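Local coordinates for protein ornithine carbamoyltransferase (Giardia intestinalis, PDB 3GRF) that probably transfers the carbamoyl group of carbamoyl phosphate to ornithine, the reaction that interconverts ornithine and citrulline in the arginine degradation pathway, at residues A[11-16]-A[137-142]; A[106-111]-A[115-120]; A[124-129]-A[315-320]. All blocks are in the same frame, centred on the assembly; numbering follows the deposited sequence.

Contact 1 (A[11-16]-A[137-142]); sequences LTISAL and QMVCDF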
ATOM      1  N   LEU A  11      10.590  -8.950  20.411  1.00 31.86           N
ATOM      2  CA  LEU A  11      11.748  -9.213  19.593  1.00 33.22           C
ATOM      3  C   LEU A  11      12.007 -10.725  19.491  1.00 32.99           C
ATOM      4  O   LEU A  11      12.630 -11.191  18.537  1.00 32.51           O
ATOM      5  CB  LEU A  11      12.971  -8.478  20.155  1.00 35.70           C
ATOM      6  CG  LEU A  11      13.027  -6.932  20.304  1.00 45.92           C
ATOM      7  CD1 LEU A  11      14.380  -6.439  19.836  1.00 40.79           C
ATOM      8  CD2 LEU A  11      11.941  -6.142  19.567  1.00 51.34           C
ATOM      9  N   THR A  12      11.506 -11.466  20.487  1.00 24.89           N
ATOM     10  CA  THR A  12      11.530 -12.919  20.502  1.00 28.24           C
ATOM     11  C   THR A  12      10.279 -13.328  21.242  1.00 30.15           C
ATOM     12  O   THR A  12       9.595 -12.470  21.812  1.00 28.95           O
ATOM     13  CB  THR A  12      12.854 -13.516  21.145  1.00 36.98           C
ATOM     14  OG1 THR A  12      12.902 -13.313  22.556  1.00 32.23           O
ATOM     15  CG2 THR A  12      14.079 -12.872  20.565  1.00 25.68           C
ATOM     16  N   ILE A  13       9.961 -14.616  21.232  1.00 27.74           N
ATOM     17  CA  ILE A  13       8.681 -15.020  21.815  1.00 31.63           C
ATOM     18  C   ILE A  13       8.725 -15.021  23.339  1.00 31.03           C
ATOM     19  O   ILE A  13       7.674 -14.895  23.986  1.00 37.27           O
ATOM     20  CB  ILE A  13       8.137 -16.345  21.213  1.00 29.11           C
ATOM     21  CG1 ILE A  13       6.624 -16.407  21.401  1.00 33.17           C
ATOM     22  CG2 ILE A  13       8.845 -17.584  21.820  1.00 30.84           C
ATOM     23  CD1 ILE A  13       5.855 -15.386  20.598  1.00 29.75           C
ATOM     24  N   SER A  14       9.890 -15.116  23.912  1.00 29.40           N
ATOM     25  CA  SER A  14      10.208 -15.066  25.333  1.00 31.52           C
ATOM     26  C   SER A  14      10.133 -13.615  25.877  1.00 30.41           C
ATOM     27  O   SER A  14      10.563 -13.359  27.006  1.00 33.16           O
ATOM     28  CB  SER A  14      11.575 -15.689  25.583  1.00 37.79           C
ATOM     29  OG  SER A  14      12.606 -14.871  25.053  1.00 37.16           O
ATOM     30  N   ALA A  15       9.640 -12.695  25.045  1.00 28.14           N
ATOM     31  CA  ALA A  15       9.263 -11.354  25.475  1.00 24.34           C
ATOM     32  C   ALA A  15       7.946 -11.533  26.250  1.00 29.17           C
ATOM     33  O   ALA A  15       7.534 -10.649  26.990  1.00 36.51           O
ATOM     34  CB  ALA A  15       9.036 -10.412  24.219  1.00 25.40           C
ATOM     35  N   LEU A  16       7.297 -12.682  26.048  1.00 24.98           N
ATOM     36  CA  LEU A  16       6.032 -13.017  26.712  1.00 31.48           C
ATOM     37  C   LEU A  16       6.248 -14.008  27.858  1.00 34.77           C
ATOM     38  O   LEU A  16       7.089 -14.918  27.771  1.00 30.62           O
ATOM     39  CB  LEU A  16       5.070 -13.657  25.709  1.00 32.00           C
ATOM     40  CG  LEU A  16       4.639 -12.921  24.439  1.00 35.32           C
ATOM     41  CD1 LEU A  16       3.784 -13.820  23.565  1.00 26.15           C
ATOM     42  CD2 LEU A  16       3.836 -11.693  24.811  1.00 31.27           C
ATOM     43  N   GLN A 137       5.502 -16.028  13.753  1.00 19.44           N
ATOM     44  CA  GLN A 137       5.450 -17.431  13.357  1.00 23.33           C
ATOM     45  C   GLN A 137       5.213 -18.266  14.604  1.00 25.52           C
ATOM     46  O   GLN A 137       4.516 -19.265  14.536  1.00 22.62           O
ATOM     47  CB  GLN A 137       6.808 -17.849  12.725  1.00 28.07           C
ATOM     48  CG  GLN A 137       6.839 -19.265  12.032  1.00 23.79           C
ATOM     49  CD  GLN A 137       5.883 -19.377  10.844  1.00 18.44           C
ATOM     50  OE1 GLN A 137       6.035 -18.678   9.889  1.00 22.51           O
ATOM     51  NE2 GLN A 137       4.855 -20.215  10.951  1.00 25.81           N
ATOM     52  N   MET A 138       5.801 -17.883  15.749  1.00 23.03           N
ATOM     53  CA  MET A 138       5.688 -18.746  16.934  1.00 35.19           C
ATOM     54  C   MET A 138       4.249 -18.786  17.387  1.00 24.41           C
ATOM     55  O   MET A 138       3.716 -19.861  17.583  1.00 28.85           O
ATOM     56  CB  MET A 138       6.624 -18.350  18.105  1.00 27.21           C
ATOM     57  CG  MET A 138       8.095 -18.532  17.811  1.00 25.51           C
ATOM     58  SD  MET A 138       8.598 -20.185  17.241  1.00 26.09           S
ATOM     59  CE  MET A 138       8.401 -20.033  15.488  1.00 21.71           C
ATOM     60  N   VAL A 139       3.599 -17.639  17.490  1.00 30.31           N
ATOM     61  CA  VAL A 139       2.167 -17.652  17.869  1.00 25.52           C
ATOM     62  C   VAL A 139       1.333 -18.469  16.848  1.00 34.46           C
ATOM     63  O   VAL A 139       0.349 -19.120  17.214  1.00 30.78           O
ATOM     64  CB  VAL A 139       1.561 -16.250  17.940  1.00 29.69           C
ATOM     65  CG1 VAL A 139       0.096 -16.317  18.498  1.00 23.64           C
ATOM     66  CG2 VAL A 139       2.429 -15.352  18.777  1.00 27.87           C
ATOM     67  N   CYS A 140       1.763 -18.448  15.580  1.00 31.40           N
ATOM     68  CA  CYS A 140       1.116 -19.172  14.490  1.00 29.65           C
ATOM     69  C   CYS A 140       1.177 -20.651  14.709  1.00 28.29           C
ATOM     70  O   CYS A 140       0.171 -21.343  14.727  1.00 22.57           O
ATOM     71  CB  CYS A 140       1.836 -18.875  13.175  1.00 31.70           C
ATOM     72  SG  CYS A 140       1.014 -19.724  11.800  1.00 26.93           S
ATOM     73  N   ASP A 141       2.395 -21.143  14.864  1.00 26.35           N
ATOM     74  CA  ASP A 141       2.674 -22.575  15.022  1.00 27.64           C
ATOM     75  C   ASP A 141       2.091 -23.217  16.277  1.00 31.73           C
ATOM     76  O   ASP A 141       1.415 -24.235  16.206  1.00 25.39           O
ATOM     77  CB  ASP A 141       4.174 -22.753  14.981  1.00 25.18           C
ATOM     78  CG  ASP A 141       4.758 -22.352  13.637  1.00 30.47           C
ATOM     79  OD1 ASP A 141       5.986 -22.105  13.530  1.00 28.12           O
ATOM     80  OD2 ASP A 141       3.967 -22.292  12.684  1.00 23.48           O
ATOM     81  N   PHE A 142       2.287 -22.601  17.434  1.00 32.04           N
ATOM     82  CA  PHE A 142       1.689 -23.188  18.633  1.00 31.09           C
ATOM     83  C   PHE A 142       0.166 -23.129  18.624  1.00 29.36           C
ATOM     84  O   PHE A 142      -0.502 -24.059  19.065  1.00 29.42           O
ATOM     85  CB  PHE A 142       2.311 -22.596  19.888  1.00 24.73           C
ATOM     86  CG  PHE A 142       3.759 -22.895  19.996  1.00 28.96           C
ATOM     87  CD1 PHE A 142       4.710 -21.899  19.748  1.00 22.79           C
ATOM     88  CD2 PHE A 142       4.193 -24.195  20.276  1.00 29.73           C
ATOM     89  CE1 PHE A 142       6.041 -22.175  19.836  1.00 25.81           C
ATOM     90  CE2 PHE A 142       5.571 -24.480  20.379  1.00 25.95           C
ATOM     91  CZ  PHE A 142       6.475 -23.458  20.144  1.00 24.70           C
TER

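Contact 2 (A[106-111]-A[115-120]); sequences ARLATK and REMAQH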
ATOM      1  N   ALA A 106       8.792  -4.941  11.816  1.00 29.42           N
ATOM      2  CA  ALA A 106       9.907  -4.708  10.901  1.00 34.00           C
ATOM      3  C   ALA A 106      10.586  -6.022  10.648  1.00 37.00           C
ATOM      4  O   ALA A 106      10.733  -6.849  11.551  1.00 38.80           O
ATOM      5  CB  ALA A 106      10.903  -3.712  11.483  1.00 27.99           C
ATOM      6  N   ARG A 107      10.965  -6.224   9.402  1.00 31.11           N
ATOM      7  CA  ARG A 107      11.657  -7.408   8.945  1.00 31.25           C
ATOM      8  C   ARG A 107      13.010  -6.926   8.506  1.00 38.90           C
ATOM      9  O   ARG A 107      13.152  -6.511   7.354  1.00 31.12           O
ATOM     10  CB  ARG A 107      10.885  -8.087   7.815  1.00 36.19           C
ATOM     11  CG  ARG A 107      11.146  -9.587   7.666  1.00 54.52           C
ATOM     12  CD  ARG A 107      12.484  -9.834   6.973  1.00 60.05           C
ATOM     13  NE  ARG A 107      12.613 -11.190   6.411  1.00 66.25           N
ATOM     14  CZ  ARG A 107      11.627 -11.872   5.815  1.00 68.60           C
ATOM     15  NH1 ARG A 107      10.416 -11.339   5.695  1.00 69.00           N
ATOM     16  NH2 ARG A 107      11.865 -13.096   5.355  1.00 56.86           N
ATOM     17  N   LEU A 108      14.010  -6.962   9.385  1.00 41.68           N
ATOM     18  CA  LEU A 108      15.324  -6.396   9.074  1.00 47.12           C
ATOM     19  C   LEU A 108      16.389  -7.491   9.168  1.00 51.31           C
ATOM     20  O   LEU A 108      16.210  -8.490   9.880  1.00 47.16           O
ATOM     21  CB  LEU A 108      15.624  -5.190   9.999  1.00 45.62           C
ATOM     22  CG  LEU A 108      14.526  -4.110  10.119  1.00 40.13           C
ATOM     23  CD1 LEU A 108      14.627  -3.254  11.384  1.00 39.50           C
ATOM     24  CD2 LEU A 108      14.431  -3.227   8.870  1.00 37.44           C
ATOM     25  N   ALA A 109      17.483  -7.315   8.426  1.00 56.77           N
ATOM     26  CA  ALA A 109      18.560  -8.311   8.367  1.00 55.71           C
ATOM     27  C   ALA A 109      18.956  -8.852   9.759  1.00 62.61           C
ATOM     28  O   ALA A 109      18.703 -10.033  10.058  1.00 58.49           O
ATOM     29  CB  ALA A 109      19.766  -7.757   7.623  1.00 56.34           C
ATOM     30  N   THR A 110      19.528  -7.985  10.608  1.00 60.18           N
ATOM     31  CA  THR A 110      20.117  -8.406  11.886  1.00 61.07           C
ATOM     32  C   THR A 110      19.291  -8.001  13.097  1.00 57.86           C
ATOM     33  O   THR A 110      18.533  -7.030  13.047  1.00 53.12           O
ATOM     34  CB  THR A 110      21.515  -7.822  12.090  1.00 68.27           C
ATOM     35  OG1 THR A 110      21.432  -6.387  12.091  1.00 69.55           O
ATOM     36  CG2 THR A 110      22.492  -8.332  11.005  1.00 66.43           C
ATOM     37  N   LYS A 111      19.469  -8.742  14.191  1.00 51.45           N
ATOM     38  CA  LYS A 111      18.836  -8.404  15.472  1.00 54.37           C
ATOM     39  C   LYS A 111      19.230  -7.022  15.976  1.00 53.25           C
ATOM     40  O   LYS A 111      18.516  -6.442  16.804  1.00 49.30           O
ATOM     41  CB  LYS A 111      19.067  -9.487  16.540  1.00 55.24           C
ATOM     42  CG  LYS A 111      20.488  -9.921  16.745  1.00 57.10           C
ATOM     43  CD  LYS A 111      20.547 -10.989  17.819  1.00 68.43           C
ATOM     44  CE  LYS A 111      21.814 -11.807  17.700  1.00 69.87           C
ATOM     45  NZ  LYS A 111      23.023 -10.928  17.519  1.00 73.71           N
ATOM     46  N   ARG A 115      16.860  -4.164  17.262  1.00 38.92           N
ATOM     47  CA  ARG A 115      17.067  -3.691  18.635  1.00 37.33           C
ATOM     48  C   ARG A 115      17.290  -2.200  18.737  1.00 36.21           C
ATOM     49  O   ARG A 115      16.815  -1.575  19.682  1.00 37.14           O
ATOM     50  CB  ARG A 115      18.292  -4.353  19.255  1.00 43.76           C
ATOM     51  CG  ARG A 115      17.979  -5.597  20.056  1.00 57.63           C
ATOM     52  CD  ARG A 115      19.145  -6.560  19.926  1.00 70.25           C
ATOM     53  NE  ARG A 115      18.866  -7.890  20.466  1.00 68.15           N
ATOM     54  CZ  ARG A 115      19.775  -8.858  20.576  1.00 74.59           C
ATOM     55  NH1 ARG A 115      21.027  -8.647  20.184  1.00 68.81           N
ATOM     56  NH2 ARG A 115      19.431 -10.043  21.078  1.00 71.92           N
ATOM     57  N   GLU A 116      18.063  -1.660  17.791  1.00 33.07           N
ATOM     58  CA  GLU A 116      18.312  -0.231  17.654  1.00 34.64           C
ATOM     59  C   GLU A 116      16.986   0.519  17.461  1.00 42.15           C
ATOM     60  O   GLU A 116      16.654   1.442  18.229  1.00 36.53           O
ATOM     61  CB  GLU A 116      19.344  -0.054  16.509  1.00 52.48           C
ATOM     62  CG  GLU A 116      19.623   1.333  15.869  1.00 57.55           C
ATOM     63  CD  GLU A 116      19.992   2.440  16.837  1.00 58.93           C
ATOM     64  OE1 GLU A 116      20.822   3.290  16.461  1.00 65.41           O
ATOM     65  OE2 GLU A 116      19.428   2.496  17.948  1.00 71.22           O
ATOM     66  N   MET A 117      16.189   0.071  16.489  1.00 37.40           N
ATOM     67  CA  MET A 117      14.891   0.689  16.209  1.00 36.01           C
ATOM     68  C   MET A 117      13.985   0.642  17.421  1.00 37.78           C
ATOM     69  O   MET A 117      13.474   1.671  17.866  1.00 36.87           O
ATOM     70  CB  MET A 117      14.197  -0.011  15.049  1.00 33.57           C
ATOM     71  CG  MET A 117      12.896   0.665  14.654  1.00 44.72           C
ATOM     72  SD  MET A 117      11.911  -0.374  13.538  1.00 41.83           S
ATOM     73  CE  MET A 117      12.815  -0.054  12.026  1.00 36.25           C
ATOM     74  N   ALA A 118      13.778  -0.563  17.945  1.00 38.13           N
ATOM     75  CA  ALA A 118      13.009  -0.740  19.166  1.00 38.09           C
ATOM     76  C   ALA A 118      13.538   0.145  20.323  1.00 39.63           C
ATOM     77  O   ALA A 118      12.752   0.722  21.068  1.00 38.17           O
ATOM     78  CB  ALA A 118      12.981  -2.228  19.567  1.00 35.66           C
ATOM     79  N   GLN A 119      14.859   0.257  20.473  1.00 38.21           N
ATOM     80  CA  GLN A 119      15.457   1.052  21.569  1.00 47.73           C
ATOM     81  C   GLN A 119      14.782   2.413  21.681  1.00 46.47           C
ATOM     82  O   GLN A 119      14.339   2.819  22.769  1.00 39.76           O
ATOM     83  CB  GLN A 119      16.955   1.248  21.314  1.00 57.35           C
ATOM     84  CG  GLN A 119      17.872   1.314  22.526  1.00 68.47           C
ATOM     85  CD  GLN A 119      19.242   0.702  22.204  1.00 79.35           C
ATOM     86  OE1 GLN A 119      19.423  -0.530  22.250  1.00 76.31           O
ATOM     87  NE2 GLN A 119      20.204   1.559  21.843  1.00 81.16           N
ATOM     88  N   HIS A 120      14.663   3.099  20.541  1.00 35.44           N
ATOM     89  CA  HIS A 120      14.211   4.510  20.542  1.00 36.77           C
ATOM     90  C   HIS A 120      12.730   4.673  20.275  1.00 27.59           C
ATOM     91  O   HIS A 120      12.205   5.763  20.395  1.00 32.98           O
ATOM     92  CB  HIS A 120      14.962   5.317  19.496  1.00 35.77           C
ATOM     93  CG  HIS A 120      16.439   5.191  19.602  1.00 42.23           C
ATOM     94  ND1 HIS A 120      17.179   5.896  20.521  1.00 39.56           N
ATOM     95  CD2 HIS A 120      17.316   4.436  18.905  1.00 49.89           C
ATOM     96  CE1 HIS A 120      18.455   5.583  20.381  1.00 48.68           C
ATOM     97  NE2 HIS A 120      18.567   4.699  19.407  1.00 50.14           N
TER

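Contact 3 (A[124-129]-A[315-320]); sequences PCINAL and MAVLDF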
ATOM      1  N   PRO A 124       4.781  -0.034  20.455  1.00 33.37           N
ATOM      2  CA  PRO A 124       5.321  -1.412  20.341  1.00 32.43           C
ATOM      3  C   PRO A 124       6.014  -1.799  19.003  1.00 26.42           C
ATOM      4  O   PRO A 124       5.457  -1.603  17.932  1.00 32.55           O
ATOM      5  CB  PRO A 124       4.093  -2.300  20.573  1.00 33.39           C
ATOM      6  CG  PRO A 124       3.079  -1.448  21.224  1.00 33.31           C
ATOM      7  CD  PRO A 124       3.376   0.003  20.899  1.00 32.31           C
ATOM      8  N   CYS A 125       7.207  -2.378  19.062  1.00 29.91           N
ATOM      9  CA  CYS A 125       7.841  -2.932  17.841  1.00 28.64           C
ATOM     10  C   CYS A 125       7.982  -4.486  17.910  1.00 28.96           C
ATOM     11  O   CYS A 125       8.283  -5.093  18.950  1.00 31.64           O
ATOM     12  CB  CYS A 125       9.198  -2.285  17.502  1.00 37.26           C
ATOM     13  SG  CYS A 125       9.255  -0.494  17.452  1.00 32.31           S
ATOM     14  N   ILE A 126       7.703  -5.106  16.780  1.00 25.08           N
ATOM     15  CA  ILE A 126       7.553  -6.542  16.683  1.00 21.13           C
ATOM     16  C   ILE A 126       8.527  -6.954  15.601  1.00 23.97           C
ATOM     17  O   ILE A 126       8.553  -6.347  14.562  1.00 24.06           O
ATOM     18  CB  ILE A 126       6.124  -6.939  16.306  1.00 29.53           C
ATOM     19  CG1 ILE A 126       5.173  -6.600  17.461  1.00 31.32           C
ATOM     20  CG2 ILE A 126       6.058  -8.445  15.997  1.00 30.95           C
ATOM     21  CD1 ILE A 126       3.737  -6.362  17.018  1.00 38.90           C
ATOM     22  N   ASN A 127       9.374  -7.931  15.905  1.00 27.59           N
ATOM     23  CA  ASN A 127      10.308  -8.490  14.954  1.00 30.58           C
ATOM     24  C   ASN A 127       9.518  -9.442  14.032  1.00 24.25           C
ATOM     25  O   ASN A 127       8.964 -10.447  14.481  1.00 31.49           O
ATOM     26  CB  ASN A 127      11.418  -9.204  15.746  1.00 25.12           C
ATOM     27  CG  ASN A 127      12.247 -10.134  14.902  1.00 28.32           C
ATOM     28  OD1 ASN A 127      12.426  -9.918  13.720  1.00 32.93           O
ATOM     29  ND2 ASN A 127      12.802 -11.152  15.527  1.00 29.39           N
ATOM     30  N   ALA A 128       9.462  -9.097  12.745  1.00 28.73           N
ATOM     31  CA  ALA A 128       8.714  -9.869  11.743  1.00 28.04           C
ATOM     32  C   ALA A 128       9.653 -10.854  11.043  1.00 30.84           C
ATOM     33  O   ALA A 128       9.293 -11.486  10.059  1.00 34.29           O
ATOM     34  CB  ALA A 128       8.057  -8.910  10.725  1.00 26.60           C
ATOM     35  N   LEU A 129      10.892 -10.920  11.534  1.00 33.20           N
ATOM     36  CA  LEU A 129      11.836 -12.005  11.275  1.00 34.54           C
ATOM     37  C   LEU A 129      13.214 -11.365  11.249  1.00 38.55           C
ATOM     38  O   LEU A 129      13.419 -10.371  10.562  1.00 36.31           O
ATOM     39  CB  LEU A 129      11.575 -12.751   9.952  1.00 32.20           C
ATOM     40  CG  LEU A 129      12.602 -13.822   9.494  1.00 31.47           C
ATOM     41  CD1 LEU A 129      12.886 -14.880  10.556  1.00 32.36           C
ATOM     42  CD2 LEU A 129      12.132 -14.510   8.227  1.00 34.47           C
ATOM     43  N   MET A 315      -3.356 -11.141  14.059  1.00 27.20           N
ATOM     44  CA  MET A 315      -4.407 -10.260  14.560  1.00 27.16           C
ATOM     45  C   MET A 315      -4.331 -10.228  16.084  1.00 28.43           C
ATOM     46  O   MET A 315      -4.631  -9.203  16.706  1.00 29.37           O
ATOM     47  CB  MET A 315      -5.810 -10.754  14.164  1.00 24.91           C
ATOM     48  CG  MET A 315      -6.098 -10.923  12.669  1.00 29.38           C
ATOM     49  SD  MET A 315      -7.695 -11.697  12.284  1.00 29.91           S
ATOM     50  CE  MET A 315      -7.797 -13.016  13.479  1.00 45.08           C
ATOM     51  N   ALA A 316      -3.992 -11.369  16.680  1.00 33.02           N
ATOM     52  CA  ALA A 316      -3.918 -11.509  18.136  1.00 25.00           C
ATOM     53  C   ALA A 316      -2.755 -10.731  18.653  1.00 21.22           C
ATOM     54  O   ALA A 316      -2.849  -9.991  19.615  1.00 20.42           O
ATOM     55  CB  ALA A 316      -3.798 -12.981  18.543  1.00 23.19           C
ATOM     56  N   VAL A 317      -1.587 -10.910  18.048  1.00 24.57           N
ATOM     57  CA  VAL A 317      -0.443 -10.162  18.507  1.00 23.28           C
ATOM     58  C   VAL A 317      -0.563  -8.638  18.399  1.00 24.71           C
ATOM     59  O   VAL A 317      -0.235  -7.917  19.348  1.00 33.19           O
ATOM     60  CB  VAL A 317       0.802 -10.606  17.721  1.00 28.19           C
ATOM     61  CG1 VAL A 317       1.937  -9.727  18.085  1.00 23.13           C
ATOM     62  CG2 VAL A 317       1.084 -12.091  18.021  1.00 22.22           C
ATOM     63  N   LEU A 318      -1.025  -8.151  17.244  1.00 27.53           N
ATOM     64  CA  LEU A 318      -1.259  -6.718  17.001  1.00 24.45           C
ATOM     65  C   LEU A 318      -2.288  -6.205  17.999  1.00 24.62           C
ATOM     66  O   LEU A 318      -2.071  -5.242  18.650  1.00 27.17           O
ATOM     67  CB  LEU A 318      -1.715  -6.481  15.550  1.00 21.63           C
ATOM     68  CG  LEU A 318      -0.596  -6.824  14.513  1.00 27.12           C
ATOM     69  CD1 LEU A 318      -1.070  -6.904  13.067  1.00 24.30           C
ATOM     70  CD2 LEU A 318       0.568  -5.826  14.617  1.00 24.11           C
ATOM     71  N   ASP A 319      -3.401  -6.888  18.132  1.00 25.34           N
ATOM     72  CA  ASP A 319      -4.433  -6.465  19.065  1.00 21.83           C
ATOM     73  C   ASP A 319      -3.893  -6.274  20.459  1.00 26.15           C
ATOM     74  O   ASP A 319      -4.080  -5.230  21.079  1.00 34.88           O
ATOM     75  CB  ASP A 319      -5.563  -7.495  19.104  1.00 29.41           C
ATOM     76  CG  ASP A 319      -6.692  -7.052  20.000  1.00 34.64           C
ATOM     77  OD1 ASP A 319      -7.394  -6.111  19.582  1.00 34.80           O
ATOM     78  OD2 ASP A 319      -6.844  -7.607  21.119  1.00 35.62           O
ATOM     79  N   PHE A 320      -3.215  -7.299  20.947  1.00 29.18           N
ATOM     80  CA  PHE A 320      -2.610  -7.285  22.253  1.00 31.41           C
ATOM     81  C   PHE A 320      -1.614  -6.155  22.427  1.00 27.63           C
ATOM     82  O   PHE A 320      -1.617  -5.511  23.447  1.00 29.07           O
ATOM     83  CB  PHE A 320      -1.913  -8.621  22.464  1.00 37.04           C
ATOM     84  CG  PHE A 320      -1.412  -8.849  23.855  1.00 30.34           C
ATOM     85  CD1 PHE A 320      -2.298  -8.991  24.908  1.00 41.17           C
ATOM     86  CD2 PHE A 320      -0.059  -9.002  24.092  1.00 45.05           C
ATOM     87  CE1 PHE A 320      -1.834  -9.261  26.174  1.00 48.84           C
ATOM     88  CE2 PHE A 320       0.406  -9.268  25.355  1.00 48.59           C
ATOM     89  CZ  PHE A 320      -0.487  -9.399  26.394  1.00 36.84           C
TER

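Contact 1 (A[11-16]-A[137-142])
Ile13 carries the 11-16 side of this contact alone, laying its side chain against Met138 and Val139 of helix 135-151. The packing is wholly apolar. Ile13 CG1 lies 3.8 Å from Met138 CB, so the touch is made at the root of the methionine; Met138 CG meets Ile13 CB and CG2, and the two side chains pass at a slant. Bends at chi2 and chi3 then turn the sulfur and CE of Met138 away from Ile13. Further along, Ile13 CD1 reaches CG2 of Val139 at 3.9 Å, the two side chains running roughly at right angles. A chi1 of -157° puts CG1 of the isoleucine roughly opposite the backbone nitrogen, against Met138 CB, and a bend at chi2 (67°) brings CD1 to Val139.

No hydrogen bond crosses between the segments; each makes its own within itself or with other parts of the chain. Leu16 N bonds to Ile13 O at 3.0 Å, closing the short 3-10 turn 13-15, while Ile13 N donates to Asp177 OD1 of helix 173-185. Within helix 135-151, Gln137 NE2 donates to Asp141 OD2, one turn later, at 2.8 Å, and Tyr239 OH bonds to Asp141 OD1.

With all three touching residues buried, the loop before helix 18-33 is joined to helix 135-151 here by shape and hydrophobic burial, and the backbone N and O of Ile13 find their partners elsewhere, in Asp177 and Leu16.

Contact 2 (A[106-111]-A[115-120])
Lys111 and Arg115, one turn apart at the start of helix 111-120, meet through a backbone hydrogen bond and through lysine methylenes laid on the guanidinium. Arg115 N donates to Lys111 O at 2.9 Å with an N-H...O angle of 150°, an ordinary first-turn helix bond. The two long side chains run side by side in the same direction. The aliphatic part of Lys111 lies over one face of the Arg115 guanidinium, CD approaching NH1 to 3.4 Å and CG standing above the plane toward its rim. Lys111 CG is held between its own backbone nitrogen and carbonyl carbon (chi1 51°), from where the chain runs out beside the arginine until it bends at chi4. Lys111 NZ ends 4.0 Å from Arg115 NH1, a like-charge approach that is probably unfavourable in itself; a long, weak ion pair of NH1 with Glu112 may ease it.

The apolar packing is centred on Met117. Its CG stands opposite the backbone nitrogen (chi1 -176°), sending the chain from the helix toward the strand. The sulfur, SD, rests 4.0 Å from Ala106 CB, and the bend at chi3 brings CE to 3.7 Å from Leu108 CD1, where the two side chains cross nearly perpendicular.

Thr110 is the N-cap residue of helix 111-120, and Lys111 N donates to Asp131 OD2. The contact closes the first part of a beta-alpha-beta unit in which strand 103-107 leads through helix 111-120 to strand 125-127. Ala106 lies in the parallel sheet between Phe50 of strand 46-51 and Ile126, while Met117 also packs on Phe50 and on Val90 and Phe97 of helix 90-97.

Contact 3 (A[124-129]-A[315-320])
Ile126 and the pair Val317 and Leu318 join the parallel sheet of the carbamoyl phosphate-binding domain to helix 303-322, close to the C-terminal end of the chain. This is a strand-to-helix packing contact: 125-127 is the outermost strand of that sheet within the chain, and the helix returns to it from the sequence region of the ornithine-binding domain.

From CB, which points toward the helix, the side chain of Ile126 divides. CG2 takes the position opposite the backbone nitrogen, leaving CG1 to reach the helix. CG1 stands opposite the carbonyl carbon (chi1 -68°) and serves as the stem that carries CD1 outward, its extended chi2 of 154° putting the methyl at the helix surface. There CD1 is shared between two consecutive helix residues. It meets CG1 of Val317 at 4.0 Å, the two side chains sliding past one another in opposite directions, and CD2 of Leu318, also at 4.0 Å, across a slanting approach. Ile126 packs as well on Ile103 and Thr105 of strand 103-107 and on Leu136 of helix 135-151.

At Asn127 the chain enters an Asx turn: Leu129 N donates to Asn127 OD1 at 2.9 Å, with the nitrogen standing well above the plane of the side-chain carbonyl.

Each of the three contacts touches the other two, contact 3 lying nearer to contact 1 than to contact 2. Contacts 1 and 3 have centres about 10 Å apart and join through Val139 CG2, 3.6 Å from Val317 CG2, and through a probable hydrogen bond of 3.0 Å from Asn127 ND2 to Leu11 O. Contact 2, centred about 14 Å from contact 3, shares its sheet, where strands 103-107 and 125-127 are neighbours; Ala128 N probably donates to Ala106 O at 2.8 Å. Contacts 1 and 2, about 16 Å apart by centres, touch where Leu11 CD1 packs 3.7 Å from Arg115 CG. The bound nickel ion lies about 13 Å from the Leu318 side chain, and none of the three contacts involves another subunit.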